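Side-chain contacts in queuine lyase ([Clostridium] spiroforme DSM 1552, PDB 6P78), which uses S-adenosylmethionine and a [4Fe-4S] cluster, as a radical SAM enzyme, probably to cleave the C-N bond between queuine's cyclopentenediol and its aminomethyl-deazaguanine part: residues N206-N211 with I215-E220; H230-K233 with D239-G242. All coordinates share one frame; numbering follows the deposited sequence.

Contact 1: N206-N211 with I215-E220; sequences NIYRNN and IKRDEE. With SAM (S-adenosylmethionine), chain D.
Tyr-208 is held at both ends, by Arg-217 at its backbone carbonyl and by Ile-215 at its hydroxyl. Arg-217 NH1 donates to Tyr-208 O at 2.9 Å, arriving nearly in line with the carbonyl bond, while the Tyr-208 OH donates to Ile-215 O at 2.9 Å from above that carbonyl's plane. The phenol reaches this oxygen because CG lies anti to the backbone N (chi1 -172°), and its ring edge rests on Arg-217 CG. Arg-217 also grips Glu-219 side-on, NE to OE2 at 2.8 Å and NH2 to OE1, a salt bridge that fixes the guanidinium's rotation. Asn-210 ties the two arms of the turn together. Asn-210 OD1 takes the backbone N-H of Arg-217 at 2.9 Å, in the carbonyl plane on a lone pair, and ND2 reaches Arg-217 O through a water. A second water joins Asn-211 N, Lys-216 NZ and Ile-215 O. On the ligand side, Arg-209 N donates to SAM N1 at 2.9 Å and Arg-209 O accepts from SAM N6 at 2.8 Å, whereas the Arg-209 guanidinium turns to the C-terminal carboxylate of Asp-251. This backbone reading of the adenine edge, just past strand 203-207, belongs to the SAM site of a radical SAM core.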
ATOM      1  N   ASN A 206      -1.454  -2.043  -9.253  1.00 22.09           N
ATOM      2  CA  ASN A 206      -0.895  -3.369  -9.000  1.00 23.43           C
ATOM      3  C   ASN A 206      -1.498  -4.370  -9.980  1.00 24.51           C
ATOM      4  O   ASN A 206      -2.676  -4.709  -9.869  1.00 25.00           O
ATOM      5  CB  ASN A 206      -1.175  -3.793  -7.561  1.00 23.15           C
ATOM      6  CG  ASN A 206      -0.481  -2.914  -6.551  1.00 30.43           C
ATOM      7  OD1 ASN A 206       0.748  -2.757  -6.588  1.00 29.97           O
ATOM      8  ND2 ASN A 206      -1.248  -2.347  -5.632  1.00 31.46           N
ATOM      9  N   ILE A 207      -0.699  -4.861 -10.923  1.00 21.48           N
ATOM     10  CA  ILE A 207      -1.160  -5.966 -11.762  1.00 24.48           C
ATOM     11  C   ILE A 207      -1.274  -7.225 -10.913  1.00 26.45           C
ATOM     12  O   ILE A 207      -0.325  -7.625 -10.224  1.00 23.63           O
ATOM     13  CB  ILE A 207      -0.216  -6.191 -12.947  1.00 26.94           C
ATOM     14  CG1 ILE A 207      -0.073  -4.910 -13.764  1.00 27.97           C
ATOM     15  CG2 ILE A 207      -0.756  -7.331 -13.820  1.00 29.36           C
ATOM     16  CD1 ILE A 207      -1.404  -4.404 -14.329  1.00 25.66           C
ATOM     17  N   TYR A 208      -2.434  -7.873 -10.972  1.00 24.63           N
ATOM     18  CA  TYR A 208      -2.716  -8.963 -10.046  1.00 22.59           C
ATOM     19  C   TYR A 208      -1.788 -10.155 -10.283  1.00 22.94           C
ATOM     20  O   TYR A 208      -1.536 -10.548 -11.424  1.00 25.56           O
ATOM     21  CB  TYR A 208      -4.180  -9.407 -10.183  1.00 25.00           C
ATOM     22  CG  TYR A 208      -4.548 -10.384  -9.107  1.00 23.75           C
ATOM     23  CD1 TYR A 208      -4.597  -9.982  -7.784  1.00 24.45           C
ATOM     24  CD2 TYR A 208      -4.785 -11.726  -9.404  1.00 29.20           C
ATOM     25  CE1 TYR A 208      -4.876 -10.883  -6.766  1.00 24.25           C
ATOM     26  CE2 TYR A 208      -5.075 -12.640  -8.400  1.00 28.69           C
ATOM     27  CZ  TYR A 208      -5.129 -12.207  -7.083  1.00 24.47           C
ATOM     28  OH  TYR A 208      -5.420 -13.113  -6.077  1.00 25.19           O
ATOM     29  N   ARG A 209      -1.295 -10.747  -9.196  1.00 22.55           N
ATOM     30  CA  ARG A 209      -0.480 -11.952  -9.250  1.00 23.70           C
ATOM     31  C   ARG A 209      -1.215 -13.114  -8.582  1.00 22.39           C
ATOM     32  O   ARG A 209      -1.707 -12.984  -7.456  1.00 27.34           O
ATOM     33  CB  ARG A 209       0.884 -11.722  -8.573  1.00 23.88           C
ATOM     34  CG  ARG A 209       1.783 -12.966  -8.574  1.00 28.44           C
ATOM     35  CD  ARG A 209       3.158 -12.678  -7.973  1.00 34.44           C
ATOM     36  NE  ARG A 209       3.065 -12.374  -6.546  1.00 36.49           N
ATOM     37  CZ  ARG A 209       4.110 -12.197  -5.739  1.00 40.81           C
ATOM     38  NH1 ARG A 209       5.354 -12.289  -6.211  1.00 37.58           N
ATOM     39  NH2 ARG A 209       3.914 -11.932  -4.455  1.00 37.80           N
ATOM     40  N   ASN A 210      -1.289 -14.251  -9.274  1.00 24.53           N
ATOM     41  CA  ASN A 210      -1.835 -15.451  -8.658  1.00 25.36           C
ATOM     42  C   ASN A 210      -1.041 -15.801  -7.404  1.00 32.10           C
ATOM     43  O   ASN A 210       0.181 -15.621  -7.347  1.00 30.69           O
ATOM     44  CB  ASN A 210      -1.812 -16.612  -9.651  1.00 26.49           C
ATOM     45  CG  ASN A 210      -2.901 -16.494 -10.692  1.00 32.36           C
ATOM     46  OD1 ASN A 210      -3.889 -15.815 -10.471  1.00 29.34           O
ATOM     47  ND2 ASN A 210      -2.721 -17.143 -11.831  1.00 31.64           N
ATOM     48  N   ASN A 211      -1.748 -16.286  -6.384  1.00 29.21           N
ATOM     49  CA  ASN A 211      -1.112 -16.633  -5.118  1.00 28.20           C
ATOM     50  C   ASN A 211      -1.781 -17.856  -4.507  1.00 29.47           C
ATOM     51  O   ASN A 211      -2.322 -18.702  -5.232  1.00 31.65           O
ATOM     52  CB  ASN A 211      -1.134 -15.439  -4.141  1.00 33.98           C
ATOM     53  CG  ASN A 211      -2.549 -14.911  -3.867  1.00 33.28           C
ATOM     54  OD1 ASN A 211      -3.546 -15.585  -4.135  1.00 30.39           O
ATOM     55  ND2 ASN A 211      -2.631 -13.710  -3.307  1.00 27.86           N
ATOM     56  N   ILE A 215      -8.556 -16.465  -5.729  1.00 27.40           N
ATOM     57  CA  ILE A 215      -8.790 -15.365  -6.663  1.00 30.30           C
ATOM     58  C   ILE A 215      -7.722 -15.391  -7.748  1.00 32.95           C
ATOM     59  O   ILE A 215      -6.526 -15.437  -7.449  1.00 27.33           O
ATOM     60  CB  ILE A 215      -8.789 -14.022  -5.925  1.00 25.75           C
ATOM     61  CG1 ILE A 215      -9.873 -14.012  -4.844  1.00 27.61           C
ATOM     62  CG2 ILE A 215      -8.973 -12.873  -6.911  1.00 23.51           C
ATOM     63  CD1 ILE A 215     -11.314 -14.013  -5.412  1.00 30.99           C
ATOM     64  N   LYS A 216      -8.147 -15.328  -9.014  1.00 26.94           N
ATOM     65  CA  LYS A 216      -7.267 -15.620 -10.138  1.00 24.53           C
ATOM     66  C   LYS A 216      -7.170 -14.464 -11.129  1.00 26.26           C
ATOM     67  O   LYS A 216      -8.131 -13.706 -11.330  1.00 27.90           O
ATOM     68  CB  LYS A 216      -7.721 -16.879 -10.888  1.00 26.46           C
ATOM     69  CG  LYS A 216      -7.668 -18.153 -10.065  1.00 29.90           C
ATOM     70  CD  LYS A 216      -6.221 -18.357  -9.611  1.00 35.67           C
ATOM     71  CE  LYS A 216      -6.004 -19.636  -8.826  1.00 42.91           C
ATOM     72  NZ  LYS A 216      -4.555 -19.747  -8.451  1.00 42.51           N
ATOM     73  N   ARG A 217      -5.996 -14.392 -11.773  1.00 29.52           N
ATOM     74  CA  ARG A 217      -5.734 -13.474 -12.877  1.00 28.35           C
ATOM     75  C   ARG A 217      -6.662 -13.720 -14.060  1.00 26.66           C
ATOM     76  O   ARG A 217      -6.922 -14.866 -14.430  1.00 29.00           O
ATOM     77  CB  ARG A 217      -4.287 -13.644 -13.357  1.00 28.71           C
ATOM     78  CG  ARG A 217      -3.281 -12.898 -12.533  1.00 29.17           C
ATOM     79  CD  ARG A 217      -1.843 -13.343 -12.845  1.00 31.78           C
ATOM     80  NE  ARG A 217      -1.470 -13.155 -14.247  1.00 30.75           N
ATOM     81  CZ  ARG A 217      -0.644 -12.204 -14.684  1.00 29.66           C
ATOM     82  NH1 ARG A 217      -0.118 -11.332 -13.833  1.00 25.99           N
ATOM     83  NH2 ARG A 217      -0.349 -12.121 -15.972  1.00 32.63           N
ATOM     84  N   ASP A 218      -7.112 -12.622 -14.692  1.00 28.22           N
ATOM     85  CA  ASP A 218      -7.770 -12.653 -16.000  1.00 27.99           C
ATOM     86  C   ASP A 218      -6.708 -12.242 -17.019  1.00 30.43           C
ATOM     87  O   ASP A 218      -6.377 -11.061 -17.137  1.00 29.70           O
ATOM     88  CB  ASP A 218      -8.984 -11.724 -16.021  1.00 24.27           C
ATOM     89  CG  ASP A 218      -9.737 -11.779 -17.330  1.00 31.27           C
ATOM     90  OD1 ASP A 218      -9.091 -11.964 -18.380  1.00 33.34           O
ATOM     91  OD2 ASP A 218     -10.982 -11.619 -17.320  1.00 37.99           O
ATOM     92  N   GLU A 219      -6.172 -13.214 -17.763  1.00 32.06           N
ATOM     93  CA  GLU A 219      -5.026 -12.905 -18.617  1.00 29.57           C
ATOM     94  C   GLU A 219      -5.409 -11.994 -19.777  1.00 31.76           C
ATOM     95  O   GLU A 219      -4.585 -11.189 -20.228  1.00 32.96           O
ATOM     96  CB  GLU A 219      -4.392 -14.186 -19.163  1.00 33.03           C
ATOM     97  CG  GLU A 219      -3.809 -15.114 -18.098  1.00 39.15           C
ATOM     98  CD  GLU A 219      -2.638 -14.498 -17.331  1.00 42.07           C
ATOM     99  OE1 GLU A 219      -2.013 -13.549 -17.853  1.00 41.34           O
ATOM    100  OE2 GLU A 219      -2.347 -14.977 -16.206  1.00 37.02           O
ATOM    101  N   GLU A 220      -6.637 -12.111 -20.285  1.00 30.82           N
ATOM    102  CA  GLU A 220      -7.031 -11.261 -21.403  1.00 29.24           C
ATOM    103  C   GLU A 220      -7.120  -9.808 -20.981  1.00 28.08           C
ATOM    104  O   GLU A 220      -6.743  -8.915 -21.752  1.00 34.35           O
ATOM    105  CB  GLU A 220      -8.365 -11.710 -22.002  1.00 33.06           C
ATOM    106  CG  GLU A 220      -8.328 -13.127 -22.540  1.00 53.81           C
ATOM    107  CD  GLU A 220      -9.228 -14.049 -21.738  1.00 67.80           C
ATOM    108  OE1 GLU A 220     -10.330 -14.381 -22.235  1.00 65.41           O
ATOM    109  OE2 GLU A 220      -8.841 -14.403 -20.590  1.00 70.40           O
TER
HETATM  110  N   SAM D 503      -4.202  -3.302   4.633  1.00 31.06           N
HETATM  111  CA  SAM D 503      -4.339  -2.080   3.859  1.00 29.12           C
HETATM  112  C   SAM D 503      -5.566  -2.172   2.963  1.00 26.07           C
HETATM  113  O   SAM D 503      -6.224  -1.161   2.706  1.00 25.21           O
HETATM  114  OXT SAM D 503      -5.945  -3.265   2.517  1.00 27.16           O
HETATM  115  CB  SAM D 503      -3.063  -1.831   3.058  1.00 38.96           C
HETATM  116  CG  SAM D 503      -2.958  -2.462   1.668  1.00 52.96           C
HETATM  117  SD  SAM D 503      -2.349  -4.172   1.596  1.00 61.25           S
HETATM  118  CE  SAM D 503      -1.128  -4.193   2.941  1.00 53.93           C
HETATM  119  C5' SAM D 503      -1.244  -4.231   0.144  1.00 50.84           C
HETATM  120  C4' SAM D 503      -1.797  -4.145  -1.297  1.00 37.62           C
HETATM  121  O4' SAM D 503      -1.167  -5.093  -2.150  1.00 36.24           O
HETATM  122  C3' SAM D 503      -3.291  -4.404  -1.476  1.00 31.12           C
HETATM  123  O3' SAM D 503      -4.070  -3.253  -1.206  1.00 29.40           O
HETATM  124  C2' SAM D 503      -3.372  -4.819  -2.939  1.00 28.00           C
HETATM  125  O2' SAM D 503      -3.558  -3.664  -3.767  1.00 31.01           O
HETATM  126  C1' SAM D 503      -2.004  -5.432  -3.235  1.00 31.32           C
HETATM  127  N9  SAM D 503      -2.073  -6.910  -3.433  1.00 29.22           N
HETATM  128  C8  SAM D 503      -2.416  -7.893  -2.528  1.00 27.37           C
HETATM  129  N7  SAM D 503      -2.359  -9.100  -3.136  1.00 27.68           N
HETATM  130  C5  SAM D 503      -1.980  -8.905  -4.424  1.00 27.49           C
HETATM  131  C6  SAM D 503      -1.777  -9.766  -5.497  1.00 26.80           C
HETATM  132  N6  SAM D 503      -1.934 -11.078  -5.362  1.00 27.96           N
HETATM  133  N1  SAM D 503      -1.393  -9.251  -6.710  1.00 26.22           N
HETATM  134  C2  SAM D 503      -1.237  -7.895  -6.882  1.00 22.14           C
HETATM  135  N3  SAM D 503      -1.436  -7.043  -5.834  1.00 29.05           N
HETATM  136  C4  SAM D 503      -1.796  -7.539  -4.614  1.00 26.89           C
HETATM  137  O   HOH W   1      -5.248 -17.187 -13.755  1.00 37.95           O
HETATM  138  O   HOH W   2      -4.406 -17.106  -6.940  1.00 31.29           O

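Contact 2: H230-K233 with D239-G242; sequences HDLK and DYLG
Lys-233 lays its aliphatic chain over one face of the Tyr-240 ring. Lys-233 CG sits 3.6 Å from the Tyr-240 ring centroid and only 5° off the ring normal, a CH-pi contact centred on the six carbons. Beyond CG the lysine is extended, which carries Lys-233 CE along the ring to within 3.9 Å of Tyr-240 OH. The phenol is set across from the lysine by a chi1 of -171°, which places its CG anti to the backbone N. This CH-pi contact is the close part of the interface. Leu-232 adds a looser apolar touch, its CB 4.4 Å from Tyr-240 CD2, and its backbone carbonyl carbon approaches the ring obliquely. Toward solvent the polar end of the lysine takes over: Lys-233 NZ donates to ND1 of the exposed His-230 at 3.2 Å, lying close to the imidazole plane, and also forms a salt bridge with Asp-226. The ammonium is thus held by two partners, which would steady the chain against the ring. Phe-225 of helix 219-228 touches both Leu-232 and Tyr-240, and Ile-205 and Ile-207 of strand 203-207 meet Leu-232 and Tyr-240 respectively, so the short, weakly bonded helix 230-233 is packed against outer strand 238-241 beside the end of the preceding helix.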
ATOM      1  N   HIS A 230      -0.589   1.834 -21.436  1.00 32.55           N
ATOM      2  CA  HIS A 230       0.866   1.907 -21.418  1.00 36.28           C
ATOM      3  C   HIS A 230       1.361   3.270 -20.942  1.00 38.31           C
ATOM      4  O   HIS A 230       2.390   3.357 -20.258  1.00 37.26           O
ATOM      5  CB  HIS A 230       1.414   1.589 -22.806  1.00 37.89           C
ATOM      6  CG  HIS A 230       2.909   1.525 -22.862  1.00 47.88           C
ATOM      7  ND1 HIS A 230       3.632   0.519 -22.255  1.00 52.26           N
ATOM      8  CD2 HIS A 230       3.820   2.350 -23.432  1.00 53.54           C
ATOM      9  CE1 HIS A 230       4.923   0.717 -22.463  1.00 50.09           C
ATOM     10  NE2 HIS A 230       5.065   1.824 -23.170  1.00 52.01           N
ATOM     11  N   ASP A 231       0.645   4.347 -21.281  1.00 33.90           N
ATOM     12  CA  ASP A 231       1.071   5.671 -20.838  1.00 34.23           C
ATOM     13  C   ASP A 231       0.998   5.817 -19.328  1.00 34.23           C
ATOM     14  O   ASP A 231       1.646   6.706 -18.767  1.00 37.27           O
ATOM     15  CB  ASP A 231       0.248   6.784 -21.521  1.00 38.45           C
ATOM     16  CG  ASP A 231      -1.268   6.633 -21.338  1.00 42.03           C
ATOM     17  OD1 ASP A 231      -1.735   5.667 -20.699  1.00 38.21           O
ATOM     18  OD2 ASP A 231      -2.004   7.510 -21.861  1.00 49.37           O
ATOM     19  N   LEU A 232       0.245   4.951 -18.655  1.00 33.49           N
ATOM     20  CA  LEU A 232       0.174   5.003 -17.201  1.00 36.35           C
ATOM     21  C   LEU A 232       1.503   4.624 -16.567  1.00 35.54           C
ATOM     22  O   LEU A 232       1.860   5.157 -15.509  1.00 35.56           O
ATOM     23  CB  LEU A 232      -0.933   4.068 -16.716  1.00 36.07           C
ATOM     24  CG  LEU A 232      -1.521   4.261 -15.332  1.00 35.83           C
ATOM     25  CD1 LEU A 232      -1.994   5.688 -15.168  1.00 37.10           C
ATOM     26  CD2 LEU A 232      -2.665   3.279 -15.175  1.00 30.42           C
ATOM     27  N   LYS A 233       2.257   3.730 -17.212  1.00 32.61           N
ATOM     28  CA  LYS A 233       3.512   3.272 -16.630  1.00 34.48           C
ATOM     29  C   LYS A 233       4.455   4.434 -16.367  1.00 36.12           C
ATOM     30  O   LYS A 233       5.205   4.424 -15.384  1.00 42.10           O
ATOM     31  CB  LYS A 233       4.182   2.254 -17.555  1.00 38.60           C
ATOM     32  CG  LYS A 233       3.388   0.977 -17.730  1.00 37.40           C
ATOM     33  CD  LYS A 233       4.101   0.042 -18.694  1.00 41.13           C
ATOM     34  CE  LYS A 233       3.215  -1.140 -19.059  1.00 44.89           C
ATOM     35  NZ  LYS A 233       3.830  -1.890 -20.188  1.00 52.16           N
ATOM     36  N   ASP A 239       2.624   5.020  -9.063  1.00 22.81           N
ATOM     37  CA  ASP A 239       3.577   3.925  -9.149  1.00 24.61           C
ATOM     38  C   ASP A 239       2.913   2.750  -9.839  1.00 24.97           C
ATOM     39  O   ASP A 239       1.750   2.435  -9.580  1.00 25.72           O
ATOM     40  CB  ASP A 239       4.056   3.512  -7.757  1.00 24.75           C
ATOM     41  CG  ASP A 239       4.870   4.606  -7.080  1.00 26.97           C
ATOM     42  OD1 ASP A 239       5.805   5.153  -7.726  1.00 31.25           O
ATOM     43  OD2 ASP A 239       4.567   4.946  -5.913  1.00 28.23           O
ATOM     44  N   TYR A 240       3.651   2.076 -10.709  1.00 25.81           N
ATOM     45  CA  TYR A 240       3.069   0.995 -11.499  1.00 27.98           C
ATOM     46  C   TYR A 240       3.879  -0.269 -11.231  1.00 27.99           C
ATOM     47  O   TYR A 240       5.098  -0.276 -11.437  1.00 30.04           O
ATOM     48  CB  TYR A 240       3.077   1.374 -12.981  1.00 31.11           C
ATOM     49  CG  TYR A 240       2.329   0.461 -13.932  1.00 29.92           C
ATOM     50  CD1 TYR A 240       2.809  -0.813 -14.230  1.00 32.03           C
ATOM     51  CD2 TYR A 240       1.176   0.898 -14.579  1.00 34.77           C
ATOM     52  CE1 TYR A 240       2.130  -1.647 -15.118  1.00 34.11           C
ATOM     53  CE2 TYR A 240       0.501   0.080 -15.473  1.00 39.74           C
ATOM     54  CZ  TYR A 240       0.983  -1.189 -15.742  1.00 38.75           C
ATOM     55  OH  TYR A 240       0.307  -2.000 -16.639  1.00 32.97           O
ATOM     56  N   LEU A 241       3.215  -1.332 -10.746  1.00 23.93           N
ATOM     57  CA  LEU A 241       3.916  -2.583 -10.421  1.00 28.31           C
ATOM     58  C   LEU A 241       3.359  -3.713 -11.277  1.00 28.58           C
ATOM     59  O   LEU A 241       2.257  -4.216 -11.013  1.00 27.42           O
ATOM     60  CB  LEU A 241       3.794  -2.953  -8.942  1.00 26.01           C
ATOM     61  CG  LEU A 241       4.633  -2.148  -7.963  1.00 28.00           C
ATOM     62  CD1 LEU A 241       3.898  -0.889  -7.593  1.00 32.85           C
ATOM     63  CD2 LEU A 241       4.954  -2.977  -6.718  1.00 30.17           C
ATOM     64  N   GLY A 242       4.126  -4.126 -12.288  1.00 26.95           N
ATOM     65  CA  GLY A 242       3.717  -5.279 -13.080  1.00 27.91           C
ATOM     66  C   GLY A 242       3.776  -6.572 -12.291  1.00 36.49           C
ATOM     67  O   GLY A 242       3.031  -7.514 -12.576  1.00 32.98           O
TER

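How the contacts relate
The two contacts follow one another along the chain, contact 1 closing before contact 2 opens, and their centres lie about 15 Å apart. Helix 219-228, which starts in contact 1, leads into helix 230-233 of contact 2. Both contacts reach the same three-stranded parallel sheet, where 203-207 is the middle strand and 238-241 an outer one. They touch directly there: Ile-207 N lies 3.0 Å from Leu-241 O, a probable hydrogen bond, and Ile-207 CD1 packs 3.7 Å from Tyr-240 OH. Asn-206 and Leu-241, on these neighbouring strands, both line the queuine pocket, so the sheet links the adenine-binding loop of contact 1 to the helix-strand packing of contact 2.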